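Local coordinates for probable chitinase A (Chromobacterium violaceum, PDB 4TX8), which probably hydrolyses internal beta-1,4 linkages of chitin as a family 18 endochitinase that also carries a carbohydrate-binding module, at residues Ser130-Val135 against Thr408-Val413; Gln241-Ala244 against Asn249-Leu252; Thr374-Gln377 against Lys383-Gln386; Trp62-Ala65 against Leu70-Pro73. One frame throughout, in Å; residues are numbered along the deposited sequence.

Contact 1 (Ser130-Val135 against Thr408-Val413); sequences SADWDV and TFSRPV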
loop_
_atom_site.group_PDB
_atom_site.type_symbol
_atom_site.label_atom_id
_atom_site.label_comp_id
_atom_site.label_asym_id
_atom_site.label_seq_id
_atom_site.Cartn_x
_atom_site.Cartn_y
_atom_site.Cartn_z
ATOM N N SER A 130 -2.357 -10.002 -10.826
ATOM C CA SER A 130 -1.683 -11.294 -10.734
ATOM C C SER A 130 -1.916 -11.984 -9.394
ATOM O O SER A 130 -2.179 -11.333 -8.385
ATOM C CB SER A 130 -0.180 -11.133 -10.976
ATOM O OG SER A 130 0.531 -11.054 -9.756
ATOM N N ALA A 131 -1.797 -13.307 -9.397
ATOM C CA ALA A 131 -2.063 -14.115 -8.212
ATOM C C ALA A 131 -1.083 -13.851 -7.068
ATOM O O ALA A 131 -1.322 -14.278 -5.942
ATOM C CB ALA A 131 -2.049 -15.593 -8.580
ATOM N N ASP A 132 0.014 -13.151 -7.352
ATOM C CA ASP A 132 1.014 -12.858 -6.324
ATOM C C ASP A 132 0.520 -11.837 -5.298
ATOM O O ASP A 132 1.100 -11.704 -4.222
ATOM C CB ASP A 132 2.312 -12.352 -6.962
ATOM C CG ASP A 132 3.146 -13.469 -7.559
ATOM O OD1 ASP A 132 3.093 -14.601 -7.030
ATOM O OD2 ASP A 132 3.859 -13.210 -8.553
ATOM N N TRP A 133 -0.543 -11.112 -5.634
ATOM C CA TRP A 133 -1.100 -10.116 -4.724
ATOM C C TRP A 133 -2.150 -10.734 -3.802
ATOM O O TRP A 133 -3.042 -11.441 -4.260
ATOM C CB TRP A 133 -1.703 -8.953 -5.515
ATOM C CG TRP A 133 -0.709 -8.287 -6.417
ATOM C CD1 TRP A 133 -0.540 -8.500 -7.756
ATOM C CD2 TRP A 133 0.268 -7.308 -6.040
ATOM N NE1 TRP A 133 0.477 -7.707 -8.238
ATOM C CE2 TRP A 133 0.990 -6.967 -7.204
ATOM C CE3 TRP A 133 0.601 -6.683 -4.833
ATOM C CZ2 TRP A 133 2.026 -6.032 -7.194
ATOM C CZ3 TRP A 133 1.630 -5.753 -4.825
ATOM C CH2 TRP A 133 2.328 -5.436 -5.999
ATOM N N ASP A 134 -2.038 -10.463 -2.504
ATOM C CA ASP A 134 -2.959 -11.029 -1.519
ATOM C C ASP A 134 -4.023 -10.028 -1.097
ATOM O O ASP A 134 -5.145 -10.405 -0.762
ATOM C CB ASP A 134 -2.193 -11.515 -0.290
ATOM C CG ASP A 134 -1.207 -12.609 -0.624
ATOM O OD1 ASP A 134 -1.642 -13.651 -1.158
ATOM O OD2 ASP A 134 0.004 -12.422 -0.368
ATOM N N VAL A 135 -3.660 -8.750 -1.090
ATOM C CA VAL A 135 -4.624 -7.692 -0.819
ATOM C C VAL A 135 -4.534 -6.651 -1.922
ATOM O O VAL A 135 -3.474 -6.074 -2.166
ATOM C CB VAL A 135 -4.397 -7.022 0.552
ATOM C CG1 VAL A 135 -5.458 -5.962 0.800
ATOM C CG2 VAL A 135 -4.416 -8.064 1.669
ATOM N N THR A 408 8.687 -7.109 -11.509
ATOM C CA THR A 408 10.018 -7.283 -10.935
ATOM C C THR A 408 10.014 -7.191 -9.413
ATOM O O THR A 408 10.977 -7.590 -8.761
ATOM C CB THR A 408 11.005 -6.247 -11.491
ATOM O OG1 THR A 408 10.422 -4.941 -11.399
ATOM C CG2 THR A 408 11.324 -6.551 -12.944
ATOM N N PHE A 409 8.937 -6.653 -8.850
ATOM C CA PHE A 409 8.797 -6.602 -7.402
ATOM C C PHE A 409 7.939 -7.768 -6.918
ATOM O O PHE A 409 8.365 -8.547 -6.065
ATOM C CB PHE A 409 8.191 -5.265 -6.953
ATOM C CG PHE A 409 8.123 -5.097 -5.451
ATOM C CD1 PHE A 409 7.038 -5.575 -4.730
ATOM C CD2 PHE A 409 9.145 -4.456 -4.764
ATOM C CE1 PHE A 409 6.978 -5.426 -3.351
ATOM C CE2 PHE A 409 9.089 -4.298 -3.387
ATOM C CZ PHE A 409 8.005 -4.786 -2.680
ATOM N N SER A 410 6.737 -7.892 -7.476
ATOM C CA SER A 410 5.768 -8.874 -6.992
ATOM C C SER A 410 6.261 -10.319 -7.086
ATOM O O SER A 410 6.023 -11.109 -6.178
ATOM C CB SER A 410 4.446 -8.736 -7.749
ATOM O OG SER A 410 4.621 -8.940 -9.139
ATOM N N ARG A 411 6.948 -10.669 -8.170
ATOM C CA ARG A 411 7.375 -12.057 -8.344
ATOM C C ARG A 411 8.383 -12.503 -7.273
ATOM O O ARG A 411 8.139 -13.498 -6.590
ATOM C CB ARG A 411 7.949 -12.285 -9.751
ATOM C CG ARG A 411 6.895 -12.443 -10.835
ATOM C CD ARG A 411 7.528 -12.590 -12.210
ATOM N NE ARG A 411 6.520 -12.747 -13.255
ATOM C CZ ARG A 411 6.777 -12.702 -14.559
ATOM N NH1 ARG A 411 8.016 -12.499 -14.990
ATOM N NH2 ARG A 411 5.791 -12.857 -15.434
ATOM N N PRO A 412 9.508 -11.777 -7.106
ATOM C CA PRO A 412 10.424 -12.303 -6.085
ATOM C C PRO A 412 9.937 -12.081 -4.654
ATOM O O PRO A 412 10.232 -12.904 -3.788
ATOM C CB PRO A 412 11.721 -11.527 -6.343
ATOM C CG PRO A 412 11.280 -10.261 -6.991
ATOM C CD PRO A 412 10.082 -10.618 -7.818
ATOM N N VAL A 413 9.199 -11.004 -4.406
ATOM C CA VAL A 413 8.757 -10.709 -3.047
ATOM C C VAL A 413 7.670 -11.688 -2.592
ATOM O O VAL A 413 7.692 -12.153 -1.451
ATOM C CB VAL A 413 8.261 -9.258 -2.917
ATOM C CG1 VAL A 413 7.566 -9.040 -1.583
ATOM C CG2 VAL A 413 9.435 -8.293 -3.067
HETATM O O HOH W 1 3.341 -11.072 -10.002
HETATM O O HOH W 2 6.122 -15.492 -7.230
#

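Contact 2 (Gln241-Ala244 against Asn249-Leu252); sequences QLKA and NFYL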
loop_
_atom_site.group_PDB
_atom_site.type_symbol
_atom_site.label_atom_id
_atom_site.label_comp_id
_atom_site.label_asym_id
_atom_site.label_seq_id
_atom_site.Cartn_x
_atom_site.Cartn_y
_atom_site.Cartn_z
ATOM N N GLN A 241 -18.018 3.339 13.779
ATOM C CA GLN A 241 -19.439 3.357 13.429
ATOM C C GLN A 241 -19.681 2.638 12.110
ATOM O O GLN A 241 -20.657 1.906 11.959
ATOM C CB GLN A 241 -19.964 4.793 13.347
ATOM C CG GLN A 241 -20.098 5.489 14.695
ATOM C CD GLN A 241 -20.584 6.923 14.566
ATOM O OE1 GLN A 241 -19.939 7.856 15.043
ATOM N NE2 GLN A 241 -21.732 7.102 13.923
ATOM N N LEU A 242 -18.778 2.860 11.159
ATOM C CA LEU A 242 -18.852 2.208 9.860
ATOM C C LEU A 242 -18.734 0.696 10.005
ATOM O O LEU A 242 -19.525 -0.048 9.429
ATOM C CB LEU A 242 -17.758 2.737 8.930
ATOM C CG LEU A 242 -17.625 2.020 7.584
ATOM C CD1 LEU A 242 -18.935 2.067 6.816
ATOM C CD2 LEU A 242 -16.496 2.619 6.758
ATOM N N LYS A 243 -17.749 0.244 10.778
ATOM C CA LYS A 243 -17.550 -1.189 10.968
ATOM C C LYS A 243 -18.740 -1.831 11.677
ATOM O O LYS A 243 -19.121 -2.958 11.360
ATOM C CB LYS A 243 -16.269 -1.468 11.753
ATOM C CG LYS A 243 -16.171 -2.914 12.227
ATOM C CD LYS A 243 -14.850 -3.217 12.901
ATOM C CE LYS A 243 -14.778 -4.680 13.302
ATOM N NZ LYS A 243 -13.387 -5.071 13.650
ATOM N N ALA A 244 -19.322 -1.112 12.632
ATOM C CA ALA A 244 -20.493 -1.609 13.350
ATOM C C ALA A 244 -21.623 -1.932 12.377
ATOM O O ALA A 244 -22.325 -2.930 12.535
ATOM C CB ALA A 244 -20.957 -0.598 14.390
ATOM N N ASN A 249 -16.467 -8.838 9.468
ATOM C CA ASN A 249 -15.636 -9.108 8.293
ATOM C C ASN A 249 -14.899 -7.857 7.821
ATOM O O ASN A 249 -14.058 -7.925 6.927
ATOM C CB ASN A 249 -16.468 -9.665 7.136
ATOM C CG ASN A 249 -17.013 -11.050 7.416
ATOM O OD1 ASN A 249 -16.492 -11.786 8.256
ATOM N ND2 ASN A 249 -18.068 -11.418 6.699
ATOM N N PHE A 250 -15.227 -6.720 8.425
ATOM C CA PHE A 250 -14.669 -5.431 8.021
ATOM C C PHE A 250 -13.144 -5.405 8.069
ATOM O O PHE A 250 -12.541 -5.588 9.124
ATOM C CB PHE A 250 -15.233 -4.319 8.906
ATOM C CG PHE A 250 -14.856 -2.934 8.460
ATOM C CD1 PHE A 250 -15.484 -2.347 7.372
ATOM C CD2 PHE A 250 -13.891 -2.212 9.138
ATOM C CE1 PHE A 250 -15.148 -1.071 6.963
ATOM C CE2 PHE A 250 -13.552 -0.931 8.733
ATOM C CZ PHE A 250 -14.182 -0.363 7.643
ATOM N N TYR A 251 -12.530 -5.172 6.914
ATOM C CA TYR A 251 -11.079 -5.054 6.806
ATOM C C TYR A 251 -10.669 -3.600 7.010
ATOM O O TYR A 251 -11.277 -2.691 6.442
ATOM C CB TYR A 251 -10.609 -5.575 5.443
ATOM C CG TYR A 251 -9.114 -5.520 5.175
ATOM C CD1 TYR A 251 -8.504 -4.342 4.759
ATOM C CD2 TYR A 251 -8.321 -6.658 5.295
ATOM C CE1 TYR A 251 -7.144 -4.291 4.491
ATOM C CE2 TYR A 251 -6.959 -6.618 5.029
ATOM C CZ TYR A 251 -6.378 -5.430 4.627
ATOM O OH TYR A 251 -5.027 -5.377 4.357
ATOM N N LEU A 252 -9.646 -3.380 7.829
ATOM C CA LEU A 252 -9.154 -2.030 8.072
ATOM C C LEU A 252 -7.636 -1.971 7.984
ATOM O O LEU A 252 -6.938 -2.636 8.745
ATOM C CB LEU A 252 -9.611 -1.520 9.443
ATOM C CG LEU A 252 -9.016 -0.176 9.879
ATOM C CD1 LEU A 252 -9.422 0.946 8.925
ATOM C CD2 LEU A 252 -9.415 0.157 11.311
HETATM O O HOH W 3 -11.893 -4.228 11.403
HETATM O O HOH W 4 -13.150 -7.057 11.714
#

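Contact 3 (Thr374-Gln377 against Lys383-Gln386); sequences TTLQ and KPAQ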
loop_
_atom_site.group_PDB
_atom_site.type_symbol
_atom_site.label_atom_id
_atom_site.label_comp_id
_atom_site.label_asym_id
_atom_site.label_seq_id
_atom_site.Cartn_x
_atom_site.Cartn_y
_atom_site.Cartn_z
ATOM N N THR A 374 10.980 -12.419 10.782
ATOM C CA THR A 374 10.254 -13.667 11.021
ATOM C C THR A 374 11.073 -14.761 11.708
ATOM O O THR A 374 10.524 -15.548 12.477
ATOM C CB THR A 374 9.696 -14.256 9.705
ATOM O OG1 THR A 374 10.767 -14.474 8.778
ATOM C CG2 THR A 374 8.669 -13.314 9.086
ATOM N N THR A 375 12.372 -14.832 11.425
ATOM C CA THR A 375 13.186 -15.937 11.928
ATOM C C THR A 375 14.502 -15.507 12.567
ATOM O O THR A 375 15.334 -16.355 12.889
ATOM C CB THR A 375 13.532 -16.937 10.808
ATOM O OG1 THR A 375 14.381 -16.298 9.848
ATOM C CG2 THR A 375 12.274 -17.449 10.122
ATOM N N LEU A 376 14.693 -14.201 12.732
ATOM C CA LEU A 376 15.899 -13.658 13.354
ATOM C C LEU A 376 17.168 -14.010 12.577
ATOM O O LEU A 376 18.266 -13.991 13.130
ATOM C CB LEU A 376 16.022 -14.150 14.804
ATOM C CG LEU A 376 15.835 -13.119 15.918
ATOM C CD1 LEU A 376 14.562 -12.324 15.707
ATOM C CD2 LEU A 376 15.818 -13.804 17.277
ATOM N N GLN A 377 17.017 -14.320 11.292
ATOM C CA GLN A 377 18.162 -14.666 10.455
ATOM C C GLN A 377 18.392 -13.631 9.356
ATOM O O GLN A 377 17.442 -13.069 8.808
ATOM C CB GLN A 377 17.975 -16.054 9.836
ATOM C CG GLN A 377 17.795 -17.171 10.857
ATOM C CD GLN A 377 18.954 -17.266 11.835
ATOM O OE1 GLN A 377 20.120 -17.191 11.446
ATOM N NE2 GLN A 377 18.635 -17.424 13.116
ATOM N N LYS A 383 18.107 -5.873 15.164
ATOM C CA LYS A 383 17.610 -7.225 15.395
ATOM C C LYS A 383 16.405 -7.219 16.331
ATOM O O LYS A 383 16.437 -6.576 17.379
ATOM C CB LYS A 383 18.722 -8.096 15.989
ATOM C CG LYS A 383 18.833 -9.488 15.395
ATOM C CD LYS A 383 19.719 -10.376 16.260
ATOM C CE LYS A 383 20.197 -11.601 15.495
ATOM N NZ LYS A 383 20.913 -12.569 16.378
ATOM N N PRO A 384 15.335 -7.937 15.957
ATOM C CA PRO A 384 14.180 -8.085 16.850
ATOM C C PRO A 384 14.570 -8.780 18.151
ATOM O O PRO A 384 15.508 -9.578 18.151
ATOM C CB PRO A 384 13.210 -8.952 16.039
ATOM C CG PRO A 384 13.646 -8.809 14.627
ATOM C CD PRO A 384 15.128 -8.613 14.666
ATOM N N ALA A 385 13.873 -8.473 19.241
ATOM C CA ALA A 385 14.140 -9.123 20.521
ATOM C C ALA A 385 13.818 -10.609 20.416
ATOM O O ALA A 385 14.611 -11.463 20.815
ATOM C CB ALA A 385 13.334 -8.477 21.632
ATOM N N GLN A 386 12.644 -10.903 19.873
ATOM C CA GLN A 386 12.256 -12.270 19.562
ATOM C C GLN A 386 11.756 -12.331 18.126
ATOM O O GLN A 386 11.413 -11.306 17.538
ATOM C CB GLN A 386 11.181 -12.768 20.529
ATOM C CG GLN A 386 10.010 -11.811 20.708
ATOM C CD GLN A 386 8.834 -12.456 21.421
ATOM O OE1 GLN A 386 8.545 -13.636 21.222
ATOM N NE2 GLN A 386 8.151 -11.683 22.257
#

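Contact 4 (Trp62-Ala65 against Leu70-Pro73); sequences WNPA and LWTP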
loop_
_atom_site.group_PDB
_atom_site.type_symbol
_atom_site.label_atom_id
_atom_site.label_comp_id
_atom_site.label_asym_id
_atom_site.label_seq_id
_atom_site.Cartn_x
_atom_site.Cartn_y
_atom_site.Cartn_z
ATOM N N TRP A 62 12.939 3.934 -25.717
ATOM C CA TRP A 62 11.509 3.640 -25.759
ATOM C C TRP A 62 11.222 2.208 -25.307
ATOM O O TRP A 62 10.544 1.452 -26.007
ATOM C CB TRP A 62 10.961 3.858 -27.169
ATOM C CG TRP A 62 11.005 5.280 -27.626
ATOM C CD1 TRP A 62 11.234 6.382 -26.855
ATOM C CD2 TRP A 62 10.818 5.756 -28.964
ATOM N NE1 TRP A 62 11.200 7.517 -27.631
ATOM C CE2 TRP A 62 10.945 7.161 -28.929
ATOM C CE3 TRP A 62 10.555 5.133 -30.190
ATOM C CZ2 TRP A 62 10.818 7.951 -30.072
ATOM C CZ3 TRP A 62 10.428 5.922 -31.326
ATOM C CH2 TRP A 62 10.560 7.315 -31.257
ATOM N N ASN A 63 11.739 1.832 -24.140
ATOM C CA ASN A 63 11.588 0.461 -23.667
ATOM C C ASN A 63 10.173 0.219 -23.136
ATOM O O ASN A 63 9.486 1.164 -22.744
ATOM C CB ASN A 63 12.648 0.132 -22.603
ATOM C CG ASN A 63 12.399 0.832 -21.281
ATOM O OD1 ASN A 63 11.477 0.484 -20.540
ATOM N ND2 ASN A 63 13.238 1.812 -20.968
ATOM N N PRO A 64 9.725 -1.049 -23.141
ATOM C CA PRO A 64 8.355 -1.388 -22.735
ATOM C C PRO A 64 7.946 -0.898 -21.340
ATOM O O PRO A 64 6.781 -0.556 -21.148
ATOM C CB PRO A 64 8.356 -2.916 -22.787
ATOM C CG PRO A 64 9.342 -3.245 -23.853
ATOM C CD PRO A 64 10.433 -2.218 -23.701
ATOM N N ALA A 65 8.874 -0.859 -20.389
ATOM C CA ALA A 65 8.541 -0.417 -19.035
ATOM C C ALA A 65 8.352 1.093 -18.978
ATOM O O ALA A 65 7.690 1.616 -18.082
ATOM C CB ALA A 65 9.617 -0.853 -18.045
ATOM N N LEU A 70 3.431 2.590 -26.420
ATOM C CA LEU A 70 4.008 1.667 -27.399
ATOM C C LEU A 70 3.814 0.205 -27.025
ATOM O O LEU A 70 3.695 -0.656 -27.898
ATOM C CB LEU A 70 5.504 1.937 -27.581
ATOM C CG LEU A 70 5.910 3.175 -28.375
ATOM C CD1 LEU A 70 7.423 3.318 -28.356
ATOM C CD2 LEU A 70 5.393 3.084 -29.804
ATOM N N TRP A 71 3.797 -0.072 -25.725
ATOM C CA TRP A 71 3.771 -1.445 -25.237
ATOM C C TRP A 71 2.736 -1.654 -24.142
ATOM O O TRP A 71 2.628 -0.849 -23.215
ATOM C CB TRP A 71 5.151 -1.849 -24.708
ATOM C CG TRP A 71 6.233 -1.792 -25.734
ATOM C CD1 TRP A 71 7.111 -0.767 -25.946
ATOM C CD2 TRP A 71 6.554 -2.801 -26.698
ATOM N NE1 TRP A 71 7.960 -1.080 -26.981
ATOM C CE2 TRP A 71 7.638 -2.322 -27.459
ATOM C CE3 TRP A 71 6.030 -4.064 -26.989
ATOM C CZ2 TRP A 71 8.206 -3.061 -28.493
ATOM C CZ3 TRP A 71 6.594 -4.794 -28.013
ATOM C CH2 TRP A 71 7.671 -4.292 -28.754
ATOM N N THR A 72 1.984 -2.742 -24.248
ATOM C CA THR A 72 1.113 -3.159 -23.159
ATOM C C THR A 72 1.597 -4.500 -22.609
ATOM O O THR A 72 1.961 -5.393 -23.374
ATOM C CB THR A 72 -0.363 -3.264 -23.605
ATOM O OG1 THR A 72 -1.151 -3.809 -22.540
ATOM C CG2 THR A 72 -0.504 -4.145 -24.829
ATOM N N PRO A 73 1.628 -4.633 -21.274
ATOM C CA PRO A 73 2.054 -5.881 -20.630
ATOM C C PRO A 73 1.175 -7.054 -21.041
ATOM O O PRO A 73 -0.043 -6.901 -21.104
ATOM C CB PRO A 73 1.899 -5.581 -19.133
ATOM C CG PRO A 73 1.948 -4.092 -19.034
ATOM C CD PRO A 73 1.297 -3.589 -20.288
HETATM O O HOH W 5 10.118 0.164 -28.440
#

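Contact 1 (Ser130-Val135 against Thr408-Val413)
S410 CB stands 3.5 Å above the plane of the W133 indole, out toward the rim. Of the indole atoms, W133 CZ2 is nearest to S410 CB, at 3.7 Å. At the edge of the same indole, in its plane, lies the backbone N of S130. The second flat group, the F409 phenyl, packs within its own segment: V413 CG2 sits over the ring centre, four residues on.

No direct hydrogen bond crosses the contact; water carries its polar part. CB's place against the indole is set by the backbone; a chi1 of 60° directs S410 OG, between the backbone N and the carbonyl carbon, to water 1, which donates to it at 2.6 Å. That water also donates to D132 OD2 at 2.6 Å and bonds S130 OG at 2.8 Å. S130 OG in turn accepts from D132 N at 3.2 Å (N-H...O 150°), an ST turn within the type I turn S130-W133, so the turn positions the aspartate bridged by the water. Water 2 joins D132 OD1 to the R411 carbonyl O, to which it donates at 2.9 Å. D132 and S410 each have a stronger partner outside the two segments: D132 OD1 forms a salt bridge with R418, and S410 OG a hydrogen bond with D402.

R411 NH1 bonds the carbonyl of N45 in the carbohydrate-binding module. The contact thus sets the loop that enters barrel strand 135-143 against the C-terminal helix 410-417, with W133 touching strands 108-114 and 393-397, and F409 and V413 reaching helix 363-375.

Contact 2 (Gln241-Ala244 against Asn249-Leu252)
K243 crosses F250 obliquely, touching it with CB, CG and CD; its CA lies over one face of the phenyl ring toward the rim. CB makes the nearest approach, 3.6 Å from F250 CD2. CG comes next and meets F250 CB at 3.7 Å, still grazing the ring. CD remains 4.0 Å from F250 CD2. The extended chain, with CG anti to the backbone N (chi1 168°), then carries NZ past the ring toward the F250 carbonyl. There two waters intervene: NZ donates to both at 2.8 Å, and each lies in hydrogen-bonding position to F250 O, although other acceptors nearby compete for their protons. The ammonium also forms a salt bridge with D285.

L242 supplies the other apolar partner. Its CD2 is 3.9 Å from F250 CZ, the two side chains crossing at about a right angle, while L207 of helix 193-210 and I215 of strand 214-218 also touch the phenyl.

These residues join helix 230-246 to strand 251-254, the second half of a beta-alpha-beta unit of the barrel. The first three methylenes of the lysine pack on F250, while the ammonium is probably stabilised by the D285 carboxylate and the two waters, so one residue serves both the apolar and the hydrated side.

Contact 3 (Thr374-Gln377 against Lys383-Gln386)
L376 and P384 make the tight part of this contact, their side chains sliding past each other in opposite directions. The methyl L376 CD1 does nearly all the touching: it lies 3.6 Å from P384 CB and follows the pyrrolidine ring round to CG and CD, the last at 3.9 Å. The same methyl also presses on the backbone beyond, 3.7 Å from Q386 C. L376 CD2 has no partner within 4.2 Å across the contact; A385 O is 4.4 Å away. On the exposed flank the extended K383 makes a single approach, CE 3.9 Å from L376 O, and so adds little to the packing.

Backbone and chi1 together bring the leucine there. L376 is the first residue to leave helical geometry after helix 363-375, with a positive phi of 61°, and its chi1 of -111° lies away from a staggered value. P384 in turn touches C379, whose disulfide to C372 ties the intervening loop to the helix.

The contact joins the end of helix 363-375 to the loop leading to strand 393-397 of the GH18 barrel. No hydrogen bond or salt bridge spans the two segments, so what holds them together here is apolar packing centred on one methyl group, with the C372-C379 disulfide nearby.

Contact 4 (Trp62-Ala65 against Leu70-Pro73)
W71 and P64 lie side by side, pointing the same way, because the indole is turned with CG anti to its carbonyl carbon (chi1 -61°) and rotated to chi2 97°, which turns one face toward the proline. P64 CG then stands 3.8 Å from the centroid of the W71 five-membered ring, only 5° off the normal: a CH-pi contact made nearly straight over the face. P64 CA packs beside it, 3.5 Å from W71 CD1.

Strand 71-73 is an outer strand of the three-stranded antiparallel sheet of this family 5/12 carbohydrate-binding module, and the loop containing P64 folds back over it. W71 is buried among further aromatics, meeting Y35 edge-to-face and the rings of W29 and H54 at steep angles.

At the indole edge, in the ring plane, water 5 accepts from W71 NE1 at 2.9 Å and donates to W62 O at 2.8 Å, so the buried N-H and the loop carbonyl are satisfied together although W62 O and W71 NE1 are themselves 3.7 Å apart. Beyond the water, W62 CB rests 3.8 Å from L70 CD1, and that methyl also approaches the W62 ring obliquely. The carbonyls of P64 and W71 both accept from R404 NH1 of helix 399-404, in the catalytic domain.

From the N terminus, contact 4 comes first and closes a short loop within the carbohydrate-binding module. Contact 1 opens later, at 130-135, and closes only at 408-413, joining the start of the barrel to its C-terminal helix. Contacts 2 and 3 both fall inside that long span, one after the other: the first closes the turn from helix 230-246 into strand 251-254, the second the loop after helix 363-375. None cross. Contacts 1 and 2 touch across the barrel, V135 CG1 lying 3.6 Å from Y251 OH, whereas contact 3 stands apart. Contact 4 comes within about 8 Å of contact 1 (nearest atoms), near where module and barrel meet.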